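Local atomic coordinates of ketosynthase (Streptomyces sp. MSC090213JE08, PDB entry 6KXD), a protein that forms part of the ketosynthase/chain length factor of the highly reducing type II polyketide synthase that makes ishigamide, and probably takes part in polyketide chain extension. Residues 273-276 / 277-280; 301-304 / 305-309; 82-86 / 87-91. All blocks are in the same frame, centred on the assembly; numbering follows the deposited sequence.

Interactions 1 and 2 are neighbours in the later part of the chain, interaction 3 a distant cap in its earlier part. Helix 265-280, carrying 273-280, packs against helix 298-310, carrying 301-309; Ala273 and Leu277 both touch Leu310, although the centres of the two contacts lie 16 Å apart and their nearest atoms about 5 Å. Interaction 3, where the loop 82-85 enters helix 86-99, lies on the opposite side of the chain's centre, with its centre 37 Å from that of interaction 1 and 35 Å from that of interaction 2. Of the three, interaction 1 alone reaches the partner ketosynthase chain of the assembly, through Arg275 and Arg279.

Interaction 1 of 3, residues 273-276 / 277-280; sequences ARRA and LRRA
Leu277 N donates to Ala273 O at 2.8 Å, opening a run of four consecutive i+4 to i backbone bonds (N-H to O=C) along helix 265-280. Arg278 N follows onto Arg274 O, also at 2.8 Å. Arg279 N onto Arg275 O and Ala280 N onto Ala276 O are 2.9 Å long, and the last of the four is the most bent. The side chains of one turn rest on the carbonyls of the turn before: Leu277 CG sits 3.4 Å from Ala273 O, and Ala280 CB 3.2 Å from Ala276 O.

This is an amphipathic helix of a thiolase-type fold, laid across strands 250-259 and 365-373. Ala276, Leu277 and Ala280 all meet Val370, while Ser254 OG adds a second hydrogen bond to Ala276 O. Ala273 and Leu277 face Leu310 of helix 298-310.

The other side of the helix is basic. Arg275 and Arg278 run side by side in the same direction, each with CG anti to its own backbone nitrogen (chi1 -168° and 169°). Their ends meet with Arg278 NH2 3.7 Å from Arg275 NH1, lying over one face of the Arg275 guanidinium and offset toward its rim. With the two planes 79° apart, the groups meet nearly perpendicular, and the like charges should disfavour closer approach. Arg279 bends away at chi3 to a long, weak ion pair with Glu256, a residue that Arg275 also touches. Arg275 packs on Asn160 and Arg279 on Glu188 of the partner ketosynthase chain.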
ATOM      1  N   ALA B 273      -0.628   0.313  23.224  1.00 36.84           N
ATOM      2  CA  ALA B 273      -0.129  -0.883  23.909  1.00 39.69           C
ATOM      3  C   ALA B 273      -1.214  -1.402  24.857  1.00 40.38           C
ATOM      4  O   ALA B 273      -1.524  -2.577  24.888  1.00 39.17           O
ATOM      5  CB  ALA B 273       1.142  -0.584  24.635  1.00 40.53           C
ATOM      6  N   ARG B 274      -1.855  -0.491  25.580  1.00 40.54           N
ATOM      7  CA  ARG B 274      -2.867  -0.954  26.565  1.00 46.27           C
ATOM      8  C   ARG B 274      -4.040  -1.612  25.854  1.00 41.78           C
ATOM      9  O   ARG B 274      -4.530  -2.671  26.295  1.00 43.17           O
ATOM     10  CB  ARG B 274      -3.363   0.204  27.431  1.00 46.52           C
ATOM     11  CG  ARG B 274      -2.340   0.571  28.480  1.00 49.97           C
ATOM     12  CD  ARG B 274      -2.907   1.469  29.563  1.00 51.38           C
ATOM     13  NE  ARG B 274      -1.796   1.929  30.380  1.00 55.56           N
ATOM     14  CZ  ARG B 274      -1.113   1.193  31.259  1.00 69.38           C
ATOM     15  NH1 ARG B 274      -1.540   0.003  31.656  1.00 66.43           N
ATOM     16  NH2 ARG B 274       0.015   1.673  31.749  1.00 77.81           N
ATOM     17  N   ARG B 275      -4.445  -1.041  24.705  1.00 44.91           N
ATOM     18  CA  ARG B 275      -5.469  -1.616  23.903  1.00 47.17           C
ATOM     19  C   ARG B 275      -5.002  -2.981  23.377  1.00 44.52           C
ATOM     20  O   ARG B 275      -5.762  -3.911  23.435  1.00 44.22           O
ATOM     21  CB  ARG B 275      -5.885  -0.720  22.730  1.00 48.31           C
ATOM     22  CG  ARG B 275      -7.168  -1.152  22.030  1.00 59.72           C
ATOM     23  CD  ARG B 275      -7.687  -0.093  21.052  1.00 76.41           C
ATOM     24  NE  ARG B 275      -9.081   0.305  21.295  1.00 87.13           N
ATOM     25  CZ  ARG B 275      -9.477   1.285  22.123  1.00 89.46           C
ATOM     26  NH1 ARG B 275      -8.595   1.990  22.814  1.00 83.12           N
ATOM     27  NH2 ARG B 275     -10.764   1.560  22.264  1.00 87.37           N
ATOM     28  N   ALA B 276      -3.768  -3.072  22.875  1.00 40.54           N
ATOM     29  CA  ALA B 276      -3.268  -4.334  22.335  1.00 41.21           C
ATOM     30  C   ALA B 276      -3.256  -5.412  23.436  1.00 42.58           C
ATOM     31  O   ALA B 276      -3.622  -6.587  23.236  1.00 41.82           O
ATOM     32  CB  ALA B 276      -1.913  -4.140  21.723  1.00 43.56           C
ATOM     33  N   LEU B 277      -2.837  -5.023  24.625  1.00 40.03           N
ATOM     34  CA  LEU B 277      -2.780  -5.987  25.724  1.00 41.93           C
ATOM     35  C   LEU B 277      -4.192  -6.419  26.139  1.00 44.09           C
ATOM     36  O   LEU B 277      -4.471  -7.634  26.278  1.00 45.63           O
ATOM     37  CB  LEU B 277      -2.001  -5.357  26.867  1.00 41.13           C
ATOM     38  CG  LEU B 277      -0.492  -5.246  26.665  1.00 40.82           C
ATOM     39  CD1 LEU B 277       0.092  -4.299  27.695  1.00 41.70           C
ATOM     40  CD2 LEU B 277       0.212  -6.596  26.751  1.00 39.85           C
ATOM     41  N   ARG B 278      -5.095  -5.456  26.295  1.00 42.91           N
ATOM     42  CA  ARG B 278      -6.505  -5.778  26.588  1.00 49.15           C
ATOM     43  C   ARG B 278      -7.031  -6.775  25.546  1.00 51.63           C
ATOM     44  O   ARG B 278      -7.549  -7.867  25.887  1.00 48.79           O
ATOM     45  CB  ARG B 278      -7.337  -4.492  26.653  1.00 56.59           C
ATOM     46  CG  ARG B 278      -8.844  -4.724  26.697  1.00 67.83           C
ATOM     47  CD  ARG B 278      -9.639  -3.540  27.223  1.00 73.97           C
ATOM     48  NE  ARG B 278      -9.060  -2.248  26.853  1.00 76.19           N
ATOM     49  CZ  ARG B 278      -9.452  -1.495  25.826  1.00 80.77           C
ATOM     50  NH1 ARG B 278     -10.392  -1.924  24.997  1.00 80.76           N
ATOM     51  NH2 ARG B 278      -8.898  -0.309  25.636  1.00 74.30           N
ATOM     52  N   ARG B 279      -6.858  -6.452  24.266  1.00 46.57           N
ATOM     53  CA  ARG B 279      -7.440  -7.267  23.189  1.00 45.63           C
ATOM     54  C   ARG B 279      -6.807  -8.660  23.133  1.00 45.63           C
ATOM     55  O   ARG B 279      -7.432  -9.611  22.730  1.00 47.97           O
ATOM     56  CB  ARG B 279      -7.364  -6.526  21.853  1.00 52.00           C
ATOM     57  CG  ARG B 279      -8.354  -5.367  21.759  1.00 63.75           C
ATOM     58  CD  ARG B 279      -8.795  -5.049  20.342  1.00 74.36           C
ATOM     59  NE  ARG B 279     -10.134  -5.528  20.006  1.00 88.97           N
ATOM     60  CZ  ARG B 279     -10.603  -5.658  18.762  1.00 93.13           C
ATOM     61  NH1 ARG B 279      -9.795  -5.505  17.727  1.00 84.09           N
ATOM     62  NH2 ARG B 279     -11.880  -5.934  18.553  1.00 93.03           N
ATOM     63  N   ALA B 280      -5.547  -8.772  23.529  1.00 46.11           N
ATOM     64  CA  ALA B 280      -4.881 -10.036  23.637  1.00 46.61           C
ATOM     65  C   ALA B 280      -5.361 -10.817  24.873  1.00 49.98           C
ATOM     66  O   ALA B 280      -5.059 -12.011  25.001  1.00 50.33           O
ATOM     67  CB  ALA B 280      -3.401  -9.787  23.704  1.00 43.35           C
TER

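Interaction 2 of 3, residues 301-304 / 305-309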
ATOM      1  N   ARG B 301      12.081   8.213  21.684  1.00 44.13           N
ATOM      2  CA  ARG B 301      12.418   8.341  23.077  1.00 46.70           C
ATOM      3  C   ARG B 301      11.151   8.207  23.923  1.00 42.48           C
ATOM      4  O   ARG B 301      11.212   7.593  24.956  1.00 45.51           O
ATOM      5  CB  ARG B 301      13.146   9.660  23.347  1.00 48.88           C
ATOM      6  CG  ARG B 301      14.580   9.645  22.831  1.00 57.06           C
ATOM      7  CD  ARG B 301      15.340  10.961  23.008  1.00 58.89           C
ATOM      8  NE  ARG B 301      14.703  12.101  22.352  1.00 64.22           N
ATOM      9  CZ  ARG B 301      14.901  12.513  21.095  1.00 66.80           C
ATOM     10  NH1 ARG B 301      15.651  11.828  20.244  1.00 65.37           N
ATOM     11  NH2 ARG B 301      14.331  13.633  20.697  1.00 66.90           N
ATOM     12  N   ALA B 302      10.060   8.822  23.472  1.00 43.00           N
ATOM     13  CA  ALA B 302       8.818   8.810  24.139  1.00 44.56           C
ATOM     14  C   ALA B 302       8.297   7.367  24.184  1.00 44.88           C
ATOM     15  O   ALA B 302       7.719   6.937  25.171  1.00 43.01           O
ATOM     16  CB  ALA B 302       7.841   9.731  23.443  1.00 44.94           C
ATOM     17  N   GLU B 303       8.488   6.631  23.082  1.00 42.47           N
ATOM     18  CA  GLU B 303       8.053   5.249  23.002  1.00 40.84           C
ATOM     19  C   GLU B 303       8.766   4.416  24.054  1.00 40.53           C
ATOM     20  O   GLU B 303       8.099   3.635  24.779  1.00 44.39           O
ATOM     21  CB  GLU B 303       8.346   4.701  21.607  1.00 42.17           C
ATOM     22  CG  GLU B 303       8.168   3.204  21.512  1.00 40.92           C
ATOM     23  CD  GLU B 303       8.815   2.664  20.234  1.00 46.42           C
ATOM     24  OE1 GLU B 303       9.809   3.262  19.764  1.00 59.62           O
ATOM     25  OE2 GLU B 303       8.283   1.714  19.685  1.00 50.38           O
ATOM     26  N   HIS B 304      10.090   4.597  24.151  1.00 41.52           N
ATOM     27  CA  HIS B 304      10.888   3.912  25.097  1.00 43.82           C
ATOM     28  C   HIS B 304      10.411   4.255  26.517  1.00 44.36           C
ATOM     29  O   HIS B 304      10.258   3.350  27.331  1.00 44.77           O
ATOM     30  CB  HIS B 304      12.381   4.198  24.939  1.00 50.13           C
ATOM     31  CG  HIS B 304      13.172   3.397  25.918  1.00 59.17           C
ATOM     32  ND1 HIS B 304      13.564   2.089  25.655  1.00 66.35           N
ATOM     33  CD2 HIS B 304      13.556   3.663  27.186  1.00 64.63           C
ATOM     34  CE1 HIS B 304      14.208   1.607  26.698  1.00 67.79           C
ATOM     35  NE2 HIS B 304      14.206   2.552  27.655  1.00 65.78           N
ATOM     36  N   GLU B 305      10.210   5.536  26.800  1.00 43.08           N
ATOM     37  CA  GLU B 305       9.739   5.945  28.164  1.00 50.26           C
ATOM     38  C   GLU B 305       8.372   5.319  28.467  1.00 47.61           C
ATOM     39  O   GLU B 305       8.111   4.863  29.572  1.00 47.01           O
ATOM     40  CB  GLU B 305       9.687   7.472  28.313  1.00 55.93           C
ATOM     41  CG  GLU B 305      11.059   8.118  28.404  1.00 65.05           C
ATOM     42  CD  GLU B 305      11.993   7.446  29.408  1.00 79.25           C
ATOM     43  OE1 GLU B 305      12.842   6.613  28.984  1.00 84.25           O
ATOM     44  OE2 GLU B 305      11.852   7.732  30.618  1.00 79.54           O
ATOM     45  N   ALA B 306       7.478   5.321  27.483  1.00 40.95           N
ATOM     46  CA  ALA B 306       6.121   4.788  27.635  1.00 40.56           C
ATOM     47  C   ALA B 306       6.179   3.292  27.970  1.00 45.48           C
ATOM     48  O   ALA B 306       5.468   2.836  28.840  1.00 39.98           O
ATOM     49  CB  ALA B 306       5.297   5.052  26.408  1.00 39.53           C
ATOM     50  N   LEU B 307       6.981   2.514  27.239  1.00 39.83           N
ATOM     51  CA  LEU B 307       7.059   1.091  27.469  1.00 42.87           C
ATOM     52  C   LEU B 307       7.795   0.772  28.771  1.00 41.18           C
ATOM     53  O   LEU B 307       7.459  -0.183  29.433  1.00 46.39           O
ATOM     54  CB  LEU B 307       7.782   0.418  26.292  1.00 49.16           C
ATOM     55  CG  LEU B 307       6.896   0.270  25.074  1.00 54.84           C
ATOM     56  CD1 LEU B 307       7.724  -0.192  23.891  1.00 57.95           C
ATOM     57  CD2 LEU B 307       5.752  -0.699  25.355  1.00 56.89           C
ATOM     58  N   ALA B 308       8.774   1.598  29.115  1.00 39.54           N
ATOM     59  CA  ALA B 308       9.589   1.376  30.280  1.00 46.90           C
ATOM     60  C   ALA B 308       8.688   1.497  31.501  1.00 43.89           C
ATOM     61  O   ALA B 308       8.996   0.958  32.531  1.00 48.71           O
ATOM     62  CB  ALA B 308      10.733   2.360  30.337  1.00 50.19           C
ATOM     63  N   ALA B 309       7.585   2.222  31.364  1.00 43.26           N
ATOM     64  CA  ALA B 309       6.602   2.352  32.475  1.00 50.48           C
ATOM     65  C   ALA B 309       5.513   1.267  32.438  1.00 48.11           C
ATOM     66  O   ALA B 309       4.918   0.917  33.442  1.00 44.77           O
ATOM     67  CB  ALA B 309       5.977   3.704  32.394  1.00 47.01           C
TER
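His304 and Glu305, adjacent on helix 298-310, meet where Glu305 OE1 approaches the edge of the imidazole, in its plane, 3.5 Å from His304 CD2. Ring and carboxylate are turned 29° from each other. A bend at chi2 of Glu305 (-49°) folds the carboxylate back toward the ring. One turn on, Ala308 CB lies obliquely off the same ring, 4.4 Å from His304 NE2. On another side of the helix Glu303 and Leu307 run alongside each other, with Glu303 CG 4.2 Å from Leu307 CD1.

Behind these contacts the backbone sets the spacing: Leu307 N bonds to Glu303 O at 2.9 Å, and Ala308 N reaches His304 O at the same length. Further out, the buried Glu303 carboxylate is gripped through both oxygens, OE2 by the backbone nitrogen of Cys293 and OE1, weakly, by that of Ala294, tying the helix to the loop before it. Leu307 packs on Leu356 and Cys358 of strand 354-360, and Ala306 on Val269 and Thr270 of helix 265-280. A helix with one side on a strand and a flank on its neighbour helix fits the layered alpha/beta architecture of the thiolase fold.

Interaction 3 of 3, residues 82-86 / 87-91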
ATOM      1  N   ALA B  82      20.485  -7.345 -13.138  1.00 42.11           N
ATOM      2  CA  ALA B  82      21.449  -6.242 -13.413  1.00 47.65           C
ATOM      3  C   ALA B  82      20.877  -4.874 -12.988  1.00 44.04           C
ATOM      4  O   ALA B  82      21.629  -4.024 -12.555  1.00 47.46           O
ATOM      5  CB  ALA B  82      21.824  -6.248 -14.879  1.00 46.39           C
ATOM      6  N   LYS B  83      19.583  -4.666 -13.217  1.00 39.79           N
ATOM      7  CA  LYS B  83      18.896  -3.403 -12.964  1.00 44.45           C
ATOM      8  C   LYS B  83      18.005  -3.503 -11.719  1.00 43.79           C
ATOM      9  O   LYS B  83      17.249  -2.569 -11.399  1.00 41.69           O
ATOM     10  CB  LYS B  83      18.026  -3.068 -14.170  1.00 46.85           C
ATOM     11  CG  LYS B  83      18.766  -2.897 -15.491  1.00 56.28           C
ATOM     12  CD  LYS B  83      20.093  -2.259 -15.276  1.00 57.43           C
ATOM     13  CE  LYS B  83      20.608  -1.430 -16.439  1.00 66.45           C
ATOM     14  NZ  LYS B  83      21.644  -0.495 -15.930  1.00 60.77           N
ATOM     15  N   MET B  84      18.063  -4.641 -11.030  1.00 41.51           N
ATOM     16  CA  MET B  84      17.187  -4.902  -9.900  1.00 40.76           C
ATOM     17  C   MET B  84      17.525  -3.961  -8.749  1.00 38.78           C
ATOM     18  O   MET B  84      18.679  -3.798  -8.357  1.00 38.91           O
ATOM     19  CB  MET B  84      17.322  -6.336  -9.396  1.00 41.80           C
ATOM     20  CG  MET B  84      16.476  -6.609  -8.169  1.00 44.91           C
ATOM     21  SD  MET B  84      16.535  -8.314  -7.668  1.00 40.82           S
ATOM     22  CE  MET B  84      15.773  -9.112  -9.078  1.00 40.78           C
ATOM     23  N   ASP B  85      16.476  -3.393  -8.160  1.00 40.41           N
ATOM     24  CA  ASP B  85      16.672  -2.537  -7.005  1.00 41.47           C
ATOM     25  C   ASP B  85      16.995  -3.399  -5.784  1.00 38.83           C
ATOM     26  O   ASP B  85      16.546  -4.547  -5.615  1.00 38.34           O
ATOM     27  CB  ASP B  85      15.443  -1.674  -6.750  1.00 40.28           C
ATOM     28  CG  ASP B  85      14.219  -2.526  -6.495  1.00 41.91           C
ATOM     29  OD1 ASP B  85      13.870  -3.345  -7.363  1.00 39.47           O
ATOM     30  OD2 ASP B  85      13.641  -2.399  -5.387  1.00 44.73           O
ATOM     31  N   ARG B  86      17.736  -2.804  -4.866  1.00 38.87           N
ATOM     32  CA  ARG B  86      18.195  -3.480  -3.717  1.00 38.77           C
ATOM     33  C   ARG B  86      16.992  -3.907  -2.858  1.00 39.75           C
ATOM     34  O   ARG B  86      17.031  -4.963  -2.288  1.00 38.47           O
ATOM     35  CB  ARG B  86      19.175  -2.576  -2.996  1.00 40.44           C
ATOM     36  CG  ARG B  86      19.846  -3.203  -1.797  1.00 42.04           C
ATOM     37  CD  ARG B  86      20.872  -2.203  -1.327  1.00 42.76           C
ATOM     38  NE  ARG B  86      21.618  -2.688  -0.204  1.00 45.30           N
ATOM     39  CZ  ARG B  86      22.675  -3.477  -0.284  1.00 47.96           C
ATOM     40  NH1 ARG B  86      23.130  -3.848  -1.472  1.00 47.27           N
ATOM     41  NH2 ARG B  86      23.258  -3.908   0.821  1.00 43.63           N
ATOM     42  N   LEU B  87      15.934  -3.092  -2.809  1.00 37.07           N
ATOM     43  CA  LEU B  87      14.785  -3.373  -1.977  1.00 38.68           C
ATOM     44  C   LEU B  87      14.192  -4.710  -2.412  1.00 41.91           C
ATOM     45  O   LEU B  87      14.054  -5.656  -1.608  1.00 38.94           O
ATOM     46  CB  LEU B  87      13.758  -2.251  -2.092  1.00 40.81           C
ATOM     47  CG  LEU B  87      12.433  -2.536  -1.389  1.00 38.88           C
ATOM     48  CD1 LEU B  87      12.665  -2.676   0.114  1.00 38.88           C
ATOM     49  CD2 LEU B  87      11.432  -1.448  -1.690  1.00 39.25           C
ATOM     50  N   THR B  88      13.964  -4.819  -3.718  1.00 35.25           N
ATOM     51  CA  THR B  88      13.437  -6.037  -4.263  1.00 36.18           C
ATOM     52  C   THR B  88      14.384  -7.180  -3.957  1.00 37.70           C
ATOM     53  O   THR B  88      13.916  -8.287  -3.578  1.00 38.44           O
ATOM     54  CB  THR B  88      13.169  -5.955  -5.761  1.00 37.60           C
ATOM     55  OG1 THR B  88      12.079  -5.071  -6.018  1.00 42.57           O
ATOM     56  CG2 THR B  88      12.850  -7.319  -6.348  1.00 36.33           C
ATOM     57  N   ALA B  89      15.669  -6.954  -4.154  1.00 38.17           N
ATOM     58  CA  ALA B  89      16.649  -8.022  -3.947  1.00 37.70           C
ATOM     59  C   ALA B  89      16.589  -8.516  -2.508  1.00 38.99           C
ATOM     60  O   ALA B  89      16.607  -9.717  -2.251  1.00 39.65           O
ATOM     61  CB  ALA B  89      18.032  -7.542  -4.284  1.00 39.25           C
ATOM     62  N   LEU B  90      16.502  -7.579  -1.566  1.00 36.57           N
ATOM     63  CA  LEU B  90      16.463  -7.999  -0.178  1.00 38.60           C
ATOM     64  C   LEU B  90      15.235  -8.852   0.115  1.00 34.34           C
ATOM     65  O   LEU B  90      15.313  -9.832   0.891  1.00 35.37           O
ATOM     66  CB  LEU B  90      16.420  -6.761   0.699  1.00 37.40           C
ATOM     67  CG  LEU B  90      17.723  -5.981   0.735  1.00 37.96           C
ATOM     68  CD1 LEU B  90      17.415  -4.625   1.321  1.00 39.06           C
ATOM     69  CD2 LEU B  90      18.793  -6.704   1.504  1.00 40.22           C
ATOM     70  N   ALA B  91      14.084  -8.425  -0.413  1.00 32.59           N
ATOM     71  CA  ALA B  91      12.831  -9.125  -0.249  1.00 34.95           C
ATOM     72  C   ALA B  91      12.965 -10.520  -0.841  1.00 36.99           C
ATOM     73  O   ALA B  91      12.480 -11.509  -0.248  1.00 34.35           O
ATOM     74  CB  ALA B  91      11.691  -8.406  -0.903  1.00 37.44           C
TER
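Asp85 and Thr88 carry the polar part of the contact, their side chains crossing at about a right angle at the start of helix 86-99. Both carboxylate oxygens are engaged by the one threonine: Asp85 OD1 accepts from Thr88 OG1 at 2.8 Å through its syn lone pair, while Asp85 OD2 takes Thr88 N at 3.0 Å from well above the carboxylate plane (58° out of it). The Asp85 carboxylate is turned forward onto the first turn, its CG standing between the backbone nitrogen and the carbonyl carbon (chi1 60°). A negative carboxylate here would probably be favoured by the positive end of the helix dipole. The Thr88 hydroxyl is also hydrogen-bonded to His156 ND1, which links the cap to helix 156-165.

Backbone bonds begin at once, Ala89 N to Asp85 O at 2.9 Å and Leu90 N to Arg86 O at 2.8 Å. Leu87 N is held by Glu207, and the extended Arg86 ends in a salt bridge to Glu231.

The apolar contact bridges the cap: Met84 SD lies 3.8 Å from Ala89 CB and 4.0 Å from Thr88 CG2, with Leu76 of helix 72-76 and Phe151 packing around the methionine. Asp85 as N-cap, bonded to the backbone nitrogen three residues on, and apolar contact between the residue before the cap and the fourth after it are the marks of an N-capped helix with a hydrophobic staple.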